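Local structure of N-alpha-acetyltransferase 35, NatC auxiliary subunit (Saccharomyces cerevisiae, 6YGA) at residues I40-D43 and D47-E50; N330-R335 and S671-C676; N385-E390 and Q424-S429; T481-S486 and N539-E544; A621-L626 and T695-I700. The protein serves as the auxiliary subunit of the NatC N-terminal acetyltransferase, which acetylates the N-terminal Met of the L-A virus Gag protein. All blocks are in the same frame, centred on the assembly; numbering follows the deposited sequence.

Interaction 1 comes first along the chain and stands apart, its centre 47 to 65 Å from the other four. It lies where the N-terminal part of the chain meets both partner subunits of NatC. Interactions 2 to 5 all fall in the helical region of the TPR clan. The segments of interaction 2 are 336 residues apart in sequence, and interactions 3 and 4 lie between them. Interactions 2 and 5 share helix 668-701, with centres 38 Å apart and their segments interleaved along the chain. Interactions 2 and 4 touch through the hydroxyl of Tyr675, and both reach one ethanediol. Interactions 3 to 5 join helices consecutive in the chain, while interaction 2 ties a distant loop to the last long helix.

Interaction 1 of 5, residues I40-D43 and D47-E50; sequences IVKD and DLFE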
# COMPACT_ATOMS: atom_id res chain seq x y z
N ILE B 40 -17.39 20.84 -25.72
CA ILE B 40 -17.97 20.73 -24.39
C ILE B 40 -18.14 22.14 -23.85
O ILE B 40 -17.21 22.95 -23.91
CB ILE B 40 -17.08 19.91 -23.43
CG1 ILE B 40 -16.80 18.52 -23.99
CG2 ILE B 40 -17.72 19.80 -22.06
CD1 ILE B 40 -15.80 17.77 -23.15
N VAL B 41 -19.33 22.43 -23.32
CA VAL B 41 -19.60 23.70 -22.65
C VAL B 41 -19.34 23.49 -21.16
O VAL B 41 -20.00 22.67 -20.52
CB VAL B 41 -21.03 24.18 -22.91
CG1 VAL B 41 -21.28 25.55 -22.27
CG2 VAL B 41 -21.32 24.21 -24.40
N LYS B 42 -18.39 24.24 -20.61
CA LYS B 42 -17.99 24.08 -19.22
C LYS B 42 -17.37 25.38 -18.74
O LYS B 42 -17.03 26.26 -19.54
CB LYS B 42 -17.00 22.92 -19.05
CG LYS B 42 -15.60 23.24 -19.56
CD LYS B 42 -14.66 22.05 -19.39
CE LYS B 42 -13.24 22.41 -19.76
NZ LYS B 42 -12.68 23.45 -18.85
N ASP B 43 -17.22 25.49 -17.43
CA ASP B 43 -16.52 26.64 -16.87
C ASP B 43 -15.06 26.61 -17.30
O ASP B 43 -14.43 25.54 -17.27
CB ASP B 43 -16.64 26.61 -15.34
CG ASP B 43 -16.19 27.91 -14.70
OD1 ASP B 43 -15.01 28.27 -14.84
OD2 ASP B 43 -17.04 28.57 -14.06
N ASP B 47 -11.54 21.80 -14.52
CA ASP B 47 -10.73 20.77 -15.17
C ASP B 47 -11.57 19.52 -15.35
O ASP B 47 -12.23 19.06 -14.42
CB ASP B 47 -9.48 20.46 -14.33
CG ASP B 47 -8.45 19.60 -15.08
OD1 ASP B 47 -8.82 18.85 -16.01
OD2 ASP B 47 -7.25 19.69 -14.73
N LEU B 48 -11.54 18.96 -16.57
CA LEU B 48 -12.34 17.78 -16.88
C LEU B 48 -11.82 16.51 -16.22
O LEU B 48 -12.52 15.49 -16.25
CB LEU B 48 -12.40 17.58 -18.39
CG LEU B 48 -13.48 18.41 -19.08
CD1 LEU B 48 -13.27 18.38 -20.58
CD2 LEU B 48 -14.85 17.88 -18.72
N PHE B 49 -10.62 16.53 -15.63
CA PHE B 49 -10.15 15.37 -14.88
C PHE B 49 -10.99 15.14 -13.64
O PHE B 49 -11.12 14.00 -13.18
CB PHE B 49 -8.68 15.53 -14.50
CG PHE B 49 -8.15 14.42 -13.62
CD1 PHE B 49 -7.75 13.21 -14.18
CD2 PHE B 49 -8.06 14.58 -12.25
CE1 PHE B 49 -7.26 12.19 -13.38
CE2 PHE B 49 -7.58 13.56 -11.44
CZ PHE B 49 -7.18 12.37 -12.01
N GLU B 50 -11.57 16.20 -13.08
CA GLU B 50 -12.41 16.05 -11.90
C GLU B 50 -13.63 15.19 -12.18
O GLU B 50 -14.16 14.54 -11.28
CB GLU B 50 -12.82 17.43 -11.38
CG GLU B 50 -13.64 17.41 -10.11
CD GLU B 50 -13.77 18.79 -9.48
OE1 GLU B 50 -13.14 19.74 -9.98
OE2 GLU B 50 -14.51 18.92 -8.48
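This is a small apolar contact between a beta strand and the turn that follows it, at the junction of three subunits. Strand 40-42 adds to an antiparallel sheet with a strand of the N-alpha-acetyltransferase 38 chain, which continues the sheet into that subunit. The chain then folds back, and Leu48 returns against the strand. Ile40 and Leu48 meet end to end, with Ile40 CD1 at 3.7 Å from Leu48 CD1. The Lys42 chain passes obliquely beside the same leucine, its CD at 3.8 Å from Leu48 CG. Lys42 CG is flanked by both its backbone N and its carbonyl carbon (chi1 74°), and the chain stays extended until it bends at chi4. Its aliphatic part therefore packs on Leu48 while NZ turns to the backbone oxygens of Asp43 and Phe46. The bond to Phe46 ties the strand end to the turn. Leu48 is buried, and it also packs on Gln42 of the N-alpha-acetyltransferase 30 chain. Asp47 shapes the return of the chain with an Asx turn. Phe49 N donates to Asp47 OD1 at 3.0 Å in a nearly straight bond, meeting the oxygen from above the carboxylate plane.

Interaction 2 of 5, residues N330-R335 and S671-C676; sequences NKLEQR and SLEYYC. With EDO (1,2-ethanediol), chain C.
Leu332 inserts its two methyl branches between Glu673 and Tyr674, joining an interhelical loop to helix 668-701. The loop links helices 319-328 and 337-347 in the alpha-helical, TPR-like part of the subunit. Leu332 crosses Tyr674 at about a right angle. Its CD2 lies 3.8 Å from Tyr674 CA and 3.9 Å from Tyr674 CB, and it meets the tyrosine ring at the edge, near the ring plane. The other branch runs obliquely across Glu673. Leu332 CD1 touches the aliphatic chain and the carboxylate carbon, at 3.4 Å from Glu673 CD. Glu673 lies extended, with CG opposite its backbone N (chi1 178°), which lays its length along this methyl. Trp719 packs on Leu332 and meets the Tyr674 ring edge-to-face, so a third part of the chain joins the cluster. Tyr674 CD2 lies over the centre of one face of the Tyr675 ring. The loop is held in shape from within: Arg335 N donates to Asn330 OD1 at 2.8 Å, nearly along the C=O axis. Beside the leucine, Lys331 curls through three successive bends. Its NZ bonds to the backbone oxygen of Lys327 and to an ethanediol, probably from the crystallisation liquor. The latter bond, from Lys331 NZ to ethanediol O1, is 3.0 Å long.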
# COMPACT_ATOMS: atom_id res chain seq x y z
N ASN B 330 8.19 -5.58 12.04
CA ASN B 330 7.28 -5.56 10.90
C ASN B 330 7.96 -6.09 9.64
O ASN B 330 7.55 -5.75 8.53
CB ASN B 330 6.76 -4.14 10.68
CG ASN B 330 5.53 -4.08 9.80
OD1 ASN B 330 4.71 -5.00 9.80
ND2 ASN B 330 5.40 -3.01 9.03
N LYS B 331 8.98 -6.92 9.80
CA LYS B 331 9.86 -7.29 8.69
C LYS B 331 9.56 -8.66 8.11
O LYS B 331 9.60 -8.83 6.89
CB LYS B 331 11.32 -7.25 9.15
CG LYS B 331 12.34 -7.42 8.04
CD LYS B 331 12.14 -6.39 6.93
CE LYS B 331 12.26 -4.96 7.43
NZ LYS B 331 13.61 -4.63 7.97
N LEU B 332 9.28 -9.65 8.95
CA LEU B 332 9.06 -11.01 8.46
C LEU B 332 7.71 -11.13 7.77
O LEU B 332 7.60 -11.81 6.74
CB LEU B 332 9.20 -12.00 9.61
CG LEU B 332 10.61 -12.01 10.20
CD1 LEU B 332 10.66 -12.91 11.41
CD2 LEU B 332 11.61 -12.47 9.15
N GLU B 333 6.68 -10.49 8.31
CA GLU B 333 5.39 -10.41 7.64
C GLU B 333 4.70 -9.13 8.08
O GLU B 333 5.00 -8.57 9.14
CB GLU B 333 4.52 -11.64 7.93
CG GLU B 333 4.08 -11.78 9.38
CD GLU B 333 3.23 -13.02 9.61
OE1 GLU B 333 3.17 -13.88 8.71
OE2 GLU B 333 2.63 -13.13 10.70
N GLN B 334 3.77 -8.67 7.25
CA GLN B 334 3.10 -7.40 7.50
C GLN B 334 2.19 -7.51 8.72
O GLN B 334 1.31 -8.37 8.78
CB GLN B 334 2.31 -6.98 6.26
CG GLN B 334 1.63 -5.62 6.39
CD GLN B 334 1.13 -5.10 5.05
OE1 GLN B 334 1.82 -5.19 4.04
NE2 GLN B 334 -0.09 -4.57 5.05
N ARG B 335 2.39 -6.62 9.68
CA ARG B 335 1.60 -6.62 10.90
C ARG B 335 0.20 -6.08 10.65
O ARG B 335 -0.06 -5.39 9.65
CB ARG B 335 2.28 -5.79 11.99
CG ARG B 335 3.58 -6.37 12.52
CD ARG B 335 3.35 -7.62 13.36
NE ARG B 335 4.59 -8.13 13.93
CZ ARG B 335 4.66 -9.17 14.76
NH1 ARG B 335 3.55 -9.81 15.11
NH2 ARG B 335 5.83 -9.57 15.23
N SER B 671 14.40 -12.00 15.10
CA SER B 671 15.70 -11.89 14.46
C SER B 671 16.30 -13.27 14.18
O SER B 671 16.95 -13.47 13.15
CB SER B 671 16.65 -11.05 15.32
OG SER B 671 16.90 -11.66 16.57
N LEU B 672 16.08 -14.23 15.09
CA LEU B 672 16.50 -15.60 14.82
C LEU B 672 15.76 -16.16 13.62
O LEU B 672 16.36 -16.80 12.74
CB LEU B 672 16.27 -16.47 16.05
CG LEU B 672 17.21 -16.23 17.24
CD1 LEU B 672 16.78 -17.07 18.43
CD2 LEU B 672 18.64 -16.55 16.85
N GLU B 673 14.45 -15.93 13.55
CA GLU B 673 13.66 -16.42 12.43
C GLU B 673 14.14 -15.82 11.12
O GLU B 673 14.17 -16.49 10.09
CB GLU B 673 12.18 -16.10 12.67
CG GLU B 673 11.24 -16.52 11.55
CD GLU B 673 9.79 -16.15 11.84
OE1 GLU B 673 9.48 -15.84 13.01
OE2 GLU B 673 8.98 -16.17 10.89
N TYR B 674 14.54 -14.55 11.15
CA TYR B 674 15.08 -13.90 9.95
C TYR B 674 16.36 -14.58 9.48
O TYR B 674 16.47 -14.97 8.31
CB TYR B 674 15.33 -12.42 10.23
CG TYR B 674 16.21 -11.75 9.20
CD1 TYR B 674 15.71 -11.44 7.94
CD2 TYR B 674 17.52 -11.43 9.48
CE1 TYR B 674 16.51 -10.84 6.99
CE2 TYR B 674 18.33 -10.82 8.54
CZ TYR B 674 17.81 -10.52 7.29
OH TYR B 674 18.60 -9.92 6.35
N TYR B 675 17.34 -14.74 10.37
CA TYR B 675 18.60 -15.34 9.96
C TYR B 675 18.43 -16.81 9.58
O TYR B 675 19.16 -17.31 8.72
CB TYR B 675 19.65 -15.19 11.07
CG TYR B 675 20.24 -13.80 11.12
CD1 TYR B 675 21.20 -13.40 10.19
CD2 TYR B 675 19.83 -12.88 12.07
CE1 TYR B 675 21.74 -12.13 10.23
CE2 TYR B 675 20.36 -11.61 12.11
CZ TYR B 675 21.32 -11.23 11.19
OH TYR B 675 21.85 -9.97 11.23
N CYS B 676 17.47 -17.50 10.21
CA CYS B 676 17.14 -18.84 9.76
C CYS B 676 16.66 -18.83 8.31
O CYS B 676 17.09 -19.65 7.50
CB CYS B 676 16.07 -19.45 10.68
SG CYS B 676 15.58 -21.11 10.20
C1 EDO C . 16.95 -6.57 9.27
O1 EDO C . 16.16 -6.27 8.11
C2 EDO C . 18.43 -6.61 8.88
O2 EDO C . 19.23 -6.80 10.05

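Interaction 3 of 5, residues N385-E390 and Q424-S429; sequences NELIQE and QAQFES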
# COMPACT_ATOMS: atom_id res chain seq x y z
N ASN B 385 20.13 23.09 18.53
CA ASN B 385 20.79 23.26 17.24
C ASN B 385 19.86 22.88 16.10
O ASN B 385 19.10 21.91 16.20
CB ASN B 385 22.07 22.43 17.19
CG ASN B 385 22.83 22.59 15.89
OD1 ASN B 385 22.48 21.97 14.88
ND2 ASN B 385 23.87 23.41 15.89
N GLU B 386 19.92 23.65 15.01
CA GLU B 386 19.01 23.43 13.89
C GLU B 386 19.34 22.14 13.14
O GLU B 386 18.43 21.40 12.75
CB GLU B 386 19.05 24.63 12.94
CG GLU B 386 18.38 25.88 13.49
CD GLU B 386 16.87 25.74 13.60
OE1 GLU B 386 16.25 25.20 12.67
OE2 GLU B 386 16.31 26.17 14.63
N LEU B 387 20.63 21.86 12.93
CA LEU B 387 21.01 20.62 12.25
C LEU B 387 20.60 19.40 13.06
O LEU B 387 20.14 18.40 12.50
CB LEU B 387 22.51 20.61 11.99
CG LEU B 387 22.98 21.20 10.65
CD1 LEU B 387 24.50 21.21 10.57
CD2 LEU B 387 22.38 20.39 9.51
N ILE B 388 20.75 19.46 14.38
CA ILE B 388 20.34 18.34 15.23
C ILE B 388 18.83 18.22 15.26
O ILE B 388 18.28 17.12 15.28
CB ILE B 388 20.95 18.50 16.64
CG1 ILE B 388 22.47 18.39 16.57
CG2 ILE B 388 20.38 17.45 17.59
CD1 ILE B 388 23.17 18.69 17.88
N GLN B 389 18.12 19.36 15.24
CA GLN B 389 16.66 19.34 15.22
C GLN B 389 16.15 18.68 13.95
O GLN B 389 15.24 17.84 13.99
CB GLN B 389 16.12 20.76 15.34
CG GLN B 389 14.70 20.85 15.86
CD GLN B 389 14.63 20.88 17.38
OE1 GLN B 389 15.41 21.58 18.03
NE2 GLN B 389 13.71 20.11 17.95
N GLU B 390 16.73 19.04 12.80
CA GLU B 390 16.37 18.42 11.54
C GLU B 390 16.75 16.95 11.52
O GLU B 390 15.97 16.11 11.04
CB GLU B 390 17.04 19.17 10.38
CG GLU B 390 16.83 18.54 9.00
CD GLU B 390 15.56 19.00 8.32
OE1 GLU B 390 14.56 19.27 9.03
OE2 GLU B 390 15.55 19.11 7.08
N GLN B 424 23.76 15.20 5.21
CA GLN B 424 25.18 14.86 5.33
C GLN B 424 26.06 15.95 4.73
O GLN B 424 27.10 16.30 5.30
CB GLN B 424 25.45 13.51 4.66
CG GLN B 424 26.90 13.06 4.75
CD GLN B 424 27.20 11.86 3.86
OE1 GLN B 424 26.30 11.08 3.52
NE2 GLN B 424 28.46 11.71 3.48
N ALA B 425 25.66 16.51 3.58
CA ALA B 425 26.44 17.57 2.97
C ALA B 425 26.41 18.85 3.80
O ALA B 425 27.36 19.64 3.76
CB ALA B 425 25.94 17.85 1.56
N GLN B 426 25.33 19.07 4.56
CA GLN B 426 25.27 20.27 5.39
C GLN B 426 26.14 20.12 6.63
O GLN B 426 26.81 21.08 7.04
CB GLN B 426 23.82 20.58 5.78
CG GLN B 426 23.62 21.92 6.47
CD GLN B 426 23.91 23.10 5.56
OE1 GLN B 426 23.75 23.02 4.34
NE2 GLN B 426 24.33 24.22 6.15
N PHE B 427 26.15 18.93 7.24
CA PHE B 427 27.12 18.64 8.28
C PHE B 427 28.54 18.76 7.75
O PHE B 427 29.44 19.25 8.44
CB PHE B 427 26.90 17.23 8.84
CG PHE B 427 25.81 17.14 9.87
CD1 PHE B 427 25.86 17.91 11.02
CD2 PHE B 427 24.75 16.26 9.71
CE1 PHE B 427 24.87 17.82 11.98
CE2 PHE B 427 23.76 16.16 10.66
CZ PHE B 427 23.81 16.94 11.80
N GLU B 428 28.76 18.31 6.51
CA GLU B 428 30.10 18.36 5.93
C GLU B 428 30.58 19.79 5.75
O GLU B 428 31.76 20.09 5.96
CB GLU B 428 30.10 17.61 4.59
CG GLU B 428 31.40 16.88 4.28
CD GLU B 428 32.52 17.82 3.90
OE1 GLU B 428 32.24 18.86 3.26
OE2 GLU B 428 33.68 17.52 4.23
N SER B 429 29.67 20.71 5.38
CA SER B 429 30.08 22.09 5.15
C SER B 429 30.47 22.79 6.45
O SER B 429 31.25 23.75 6.42
CB SER B 429 28.96 22.86 4.45
OG SER B 429 27.80 22.92 5.24
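Leu387 and Phe427 carry this contact, and Gln426 borders it. Leu387 stands in the first turn of helix 386-402, and the other two lie near the C-terminal end of helix 406-429. The leucine and the phenylalanine lie alongside each other, running opposite ways. Leu387 CD2 stands over one face of the Phe427 ring, 4.3 Å above its plane. The other methyl and the beta carbon lie on the same face, near its CD1-CE1 rim: Leu387 CD1 is 3.6 Å from Phe427 CD1, and Leu387 CB is 3.7 Å from Phe427 CE1. Phe427 CG is opposite the carbonyl carbon (chi1 -82°), and this carries the buried ring across to the first helix. Tyr364 and Tyr435 also pack on Phe427, so the ring joins more than two helices. Gln426 crosses Leu387 at about a right angle and offers only its aliphatic part, with Gln426 CG at 3.6 Å from Leu387 CD2. It is exposed and lies at the solvent side of the contact. The start of the first helix is capped by Asn385. Ile388 N donates to Asn385 OD1 at 3.1 Å, in the carbonyl plane and on a lone pair, while the bond from Leu387 N is weak. The whole is an N-capped helix packed through a leucine-phenylalanine pair on the next helix, as in the helical arrays of the TPR clan.

Interaction 4 of 5, residues T481-S486 and N539-E544; sequences TFLKDS and NYLLKE. With EDO (1,2-ethanediol), chain D; EDO (1,2-ethanediol), chain C.
Leu483 and Lys484 of helix 465-506 meet Leu541 and Leu542 of helix 511-564. Just before them, Phe482 faces helix 433-456, where its ring meets Tyr440 edge-to-face. Leu483 is buried and carries most of the first segment's share, with Leu542 as its main partner. Its CB lies 3.6 Å from Leu542 CD2. Its CG is opposite the carbonyl carbon (chi1 -72°), which sends the branch toward Leu541 at about a right angle, with Leu483 CD1 at 3.8 Å from Leu541 CB. Phe441 of helix 433-456 packs on both leucines. Lys484 is exposed and runs across Leu542 with its aliphatic chain, CD lying 4.1 Å from Leu542 CD1. Ser486 turns back on its own helix: its OG donates to Phe482 O at 2.9 Å, from the opposite face of that carbonyl to Ser486 N, and sits over the Phe482 ring. The axes of the two short segments come within 9.8 Å, with 158° between their directions. This is an antiparallel hairpin of two long helices with a leucine-rich interface edged by the aliphatic part of a lysine.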
# COMPACT_ATOMS: atom_id res chain seq x y z
N THR B 481 33.94 -0.75 4.17
CA THR B 481 35.14 0.07 4.31
C THR B 481 34.93 1.18 5.33
O THR B 481 35.79 1.43 6.18
CB THR B 481 35.54 0.66 2.96
OG1 THR B 481 35.87 -0.39 2.04
CG2 THR B 481 36.73 1.59 3.11
N PHE B 482 33.78 1.85 5.26
CA PHE B 482 33.45 2.88 6.24
C PHE B 482 33.36 2.31 7.64
O PHE B 482 33.90 2.89 8.59
CB PHE B 482 32.13 3.56 5.84
CG PHE B 482 31.52 4.41 6.92
CD1 PHE B 482 31.99 5.70 7.16
CD2 PHE B 482 30.47 3.93 7.69
CE1 PHE B 482 31.42 6.48 8.14
CE2 PHE B 482 29.90 4.71 8.68
CZ PHE B 482 30.38 5.99 8.91
N LEU B 483 32.70 1.16 7.80
CA LEU B 483 32.58 0.56 9.13
C LEU B 483 33.94 0.10 9.66
O LEU B 483 34.20 0.20 10.86
CB LEU B 483 31.60 -0.61 9.10
CG LEU B 483 30.12 -0.26 8.95
CD1 LEU B 483 29.32 -1.54 8.81
CD2 LEU B 483 29.62 0.58 10.12
N LYS B 484 34.80 -0.41 8.78
CA LYS B 484 36.11 -0.89 9.23
C LYS B 484 36.96 0.27 9.74
O LYS B 484 37.65 0.14 10.76
CB LYS B 484 36.82 -1.62 8.09
CG LYS B 484 38.06 -2.38 8.53
CD LYS B 484 37.69 -3.45 9.55
CE LYS B 484 38.92 -4.04 10.22
NZ LYS B 484 38.53 -5.12 11.17
N ASP B 485 36.93 1.41 9.04
CA ASP B 485 37.63 2.59 9.51
C ASP B 485 37.04 3.10 10.82
O ASP B 485 37.77 3.52 11.72
CB ASP B 485 37.59 3.69 8.45
CG ASP B 485 38.29 3.27 7.15
OD1 ASP B 485 38.95 2.22 7.14
OD2 ASP B 485 38.16 4.01 6.15
N SER B 486 35.70 3.07 10.95
CA SER B 486 35.07 3.46 12.20
C SER B 486 35.55 2.59 13.36
O SER B 486 35.83 3.10 14.45
CB SER B 486 33.55 3.38 12.07
OG SER B 486 33.06 4.25 11.06
N ASN B 539 31.32 -4.66 15.39
CA ASN B 539 31.67 -6.02 15.01
C ASN B 539 30.48 -6.75 14.40
O ASN B 539 30.63 -7.50 13.44
CB ASN B 539 32.20 -6.77 16.23
CG ASN B 539 33.45 -7.55 15.93
OD1 ASN B 539 34.55 -7.01 15.99
ND2 ASN B 539 33.29 -8.83 15.59
N TYR B 540 29.28 -6.52 14.95
CA TYR B 540 28.08 -7.14 14.40
C TYR B 540 27.72 -6.54 13.04
O TYR B 540 27.36 -7.27 12.12
CB TYR B 540 26.92 -6.99 15.38
CG TYR B 540 25.56 -7.15 14.74
CD1 TYR B 540 25.14 -8.38 14.25
CD2 TYR B 540 24.69 -6.07 14.62
CE1 TYR B 540 23.89 -8.53 13.66
CE2 TYR B 540 23.44 -6.21 14.03
CZ TYR B 540 23.05 -7.44 13.56
OH TYR B 540 21.81 -7.60 12.97
N LEU B 541 27.82 -5.21 12.91
CA LEU B 541 27.51 -4.58 11.64
C LEU B 541 28.45 -5.04 10.54
O LEU B 541 28.04 -5.23 9.39
CB LEU B 541 27.57 -3.06 11.78
CG LEU B 541 26.50 -2.40 12.66
CD1 LEU B 541 26.72 -0.90 12.73
CD2 LEU B 541 25.11 -2.71 12.13
N LEU B 542 29.73 -5.24 10.88
CA LEU B 542 30.68 -5.73 9.89
C LEU B 542 30.34 -7.15 9.45
O LEU B 542 30.44 -7.48 8.26
CB LEU B 542 32.10 -5.66 10.45
CG LEU B 542 32.75 -4.28 10.41
CD1 LEU B 542 34.01 -4.24 11.26
CD2 LEU B 542 33.07 -3.90 8.98
N LYS B 543 29.93 -8.00 10.39
CA LYS B 543 29.53 -9.36 10.04
C LYS B 543 28.26 -9.36 9.19
O LYS B 543 28.14 -10.15 8.26
CB LYS B 543 29.33 -10.20 11.30
CG LYS B 543 30.52 -11.08 11.63
CD LYS B 543 30.10 -12.33 12.39
CE LYS B 543 31.24 -13.33 12.46
NZ LYS B 543 31.70 -13.73 11.11
N GLU B 544 27.31 -8.48 9.51
CA GLU B 544 26.07 -8.45 8.73
C GLU B 544 26.32 -7.91 7.33
O GLU B 544 25.78 -8.45 6.35
CB GLU B 544 25.01 -7.62 9.44
CG GLU B 544 23.73 -7.50 8.64
CD GLU B 544 22.56 -6.96 9.44
OE1 GLU B 544 22.67 -5.83 9.96
OE2 GLU B 544 21.54 -7.67 9.55
C1 EDO D . 22.48 -9.79 5.66
O1 EDO D . 21.76 -9.22 4.56
C2 EDO D . 21.65 -9.74 6.94
O2 EDO D . 21.02 -8.46 7.07
C1 EDO C . 16.95 -6.57 9.27
O1 EDO C . 16.16 -6.27 8.11
C2 EDO C . 18.43 -6.61 8.88
O2 EDO C . 19.23 -6.80 10.05

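Interaction 5 of 5, residues A621-L626 and T695-I700; sequences AFDIKL and TLKKNI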
# COMPACT_ATOMS: atom_id res chain seq x y z
N ALA B 621 39.02 -24.47 -21.85
CA ALA B 621 39.28 -23.22 -21.15
C ALA B 621 38.02 -22.70 -20.47
O ALA B 621 38.08 -22.18 -19.35
CB ALA B 621 39.85 -22.18 -22.13
N PHE B 622 36.87 -22.83 -21.14
CA PHE B 622 35.60 -22.47 -20.52
C PHE B 622 35.35 -23.30 -19.27
O PHE B 622 34.87 -22.78 -18.26
CB PHE B 622 34.47 -22.64 -21.54
CG PHE B 622 33.10 -22.41 -20.97
CD1 PHE B 622 32.38 -23.45 -20.42
CD2 PHE B 622 32.52 -21.15 -21.01
CE1 PHE B 622 31.11 -23.25 -19.90
CE2 PHE B 622 31.25 -20.94 -20.50
CZ PHE B 622 30.55 -21.99 -19.94
N ASP B 623 35.66 -24.60 -19.33
CA ASP B 623 35.34 -25.48 -18.21
C ASP B 623 36.14 -25.12 -16.97
O ASP B 623 35.63 -25.20 -15.85
CB ASP B 623 35.60 -26.94 -18.61
CG ASP B 623 34.57 -27.46 -19.58
OD1 ASP B 623 33.36 -27.38 -19.26
OD2 ASP B 623 34.96 -27.94 -20.66
N ILE B 624 37.40 -24.73 -17.14
CA ILE B 624 38.24 -24.40 -15.99
C ILE B 624 37.76 -23.11 -15.33
O ILE B 624 37.71 -23.01 -14.10
CB ILE B 624 39.71 -24.31 -16.41
CG1 ILE B 624 40.24 -25.70 -16.77
CG2 ILE B 624 40.54 -23.68 -15.29
CD1 ILE B 624 41.69 -25.72 -17.14
N LYS B 625 37.40 -22.10 -16.13
CA LYS B 625 36.91 -20.86 -15.55
C LYS B 625 35.55 -21.04 -14.89
O LYS B 625 35.26 -20.42 -13.87
CB LYS B 625 36.86 -19.76 -16.61
CG LYS B 625 38.22 -19.21 -17.00
CD LYS B 625 38.09 -17.88 -17.72
CE LYS B 625 39.45 -17.22 -17.92
NZ LYS B 625 39.32 -15.87 -18.54
N LEU B 626 34.71 -21.91 -15.47
CA LEU B 626 33.41 -22.18 -14.86
C LEU B 626 33.58 -22.87 -13.51
O LEU B 626 32.84 -22.59 -12.56
CB LEU B 626 32.56 -23.04 -15.79
CG LEU B 626 31.22 -23.53 -15.22
CD1 LEU B 626 30.33 -22.36 -14.84
CD2 LEU B 626 30.52 -24.45 -16.21
N THR B 695 22.64 -29.04 -15.72
CA THR B 695 21.67 -28.95 -16.81
C THR B 695 22.31 -28.40 -18.08
O THR B 695 22.04 -28.89 -19.18
CB THR B 695 20.48 -28.08 -16.38
OG1 THR B 695 19.78 -28.73 -15.32
CG2 THR B 695 19.53 -27.85 -17.55
N LEU B 696 23.16 -27.38 -17.95
CA LEU B 696 23.66 -26.68 -19.13
C LEU B 696 24.80 -27.42 -19.81
O LEU B 696 24.96 -27.30 -21.04
CB LEU B 696 24.10 -25.27 -18.74
CG LEU B 696 22.92 -24.42 -18.23
CD1 LEU B 696 23.34 -22.98 -18.01
CD2 LEU B 696 21.76 -24.53 -19.21
N LYS B 697 25.60 -28.17 -19.06
CA LYS B 697 26.63 -29.00 -19.68
C LYS B 697 26.01 -30.07 -20.57
O LYS B 697 26.51 -30.33 -21.67
CB LYS B 697 27.51 -29.64 -18.60
CG LYS B 697 28.46 -28.66 -17.91
CD LYS B 697 29.24 -29.35 -16.81
CE LYS B 697 30.34 -28.46 -16.26
NZ LYS B 697 31.38 -28.16 -17.28
N LYS B 698 24.93 -30.70 -20.11
CA LYS B 698 24.23 -31.67 -20.95
C LYS B 698 23.59 -30.99 -22.16
O LYS B 698 23.50 -31.58 -23.24
CB LYS B 698 23.16 -32.41 -20.14
CG LYS B 698 23.69 -33.21 -18.96
CD LYS B 698 22.57 -33.99 -18.28
CE LYS B 698 21.92 -34.96 -19.25
NZ LYS B 698 22.88 -35.99 -19.74
N ASN B 699 23.14 -29.74 -21.99
CA ASN B 699 22.38 -29.08 -23.05
C ASN B 699 23.28 -28.70 -24.22
O ASN B 699 22.86 -28.81 -25.38
CB ASN B 699 21.68 -27.84 -22.49
CG ASN B 699 20.42 -27.48 -23.25
OD1 ASN B 699 19.65 -28.36 -23.65
ND2 ASN B 699 20.20 -26.19 -23.47
N ILE B 700 24.51 -28.26 -23.94
CA ILE B 700 25.44 -27.91 -25.02
C ILE B 700 25.76 -29.13 -25.87
O ILE B 700 25.90 -29.02 -27.10
CB ILE B 700 26.71 -27.26 -24.43
CG1 ILE B 700 26.45 -25.80 -24.06
CG2 ILE B 700 27.89 -27.38 -25.39
CD1 ILE B 700 27.70 -25.02 -23.69
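Lys697 bridges two neighbouring helices, 619-653 and 668-701, of the alpha-helical TPR-clan region and ends in a salt bridge. The backbones are well apart, with the nearest CA atoms, those of Asp623 and Lys697, 9.5 Å from each other. From CB the lysine starts with CG opposite the carbonyl carbon (chi1 -73°). CB, CG and CD then run out in an extended line and serve as a spacer, with no close partner on the facing helix. CE is the first atom to arrive, 4.0 Å from Leu626 CD2, where the methyl and the lysine end meet head-on. Leu626 is buried and also packs on Ile561 of helix 511-564. The chain turns about its CD-CE bond (chi4 -65°), which swings the ammonium group to Asp623. The aspartate reaches it obliquely. The ammonium group also lies beside a methyl, Lys697 NZ being 4.0 Å from Leu626 CD2. Its charge is met at 2.9 Å, from Lys697 NZ to Asp623 OD1.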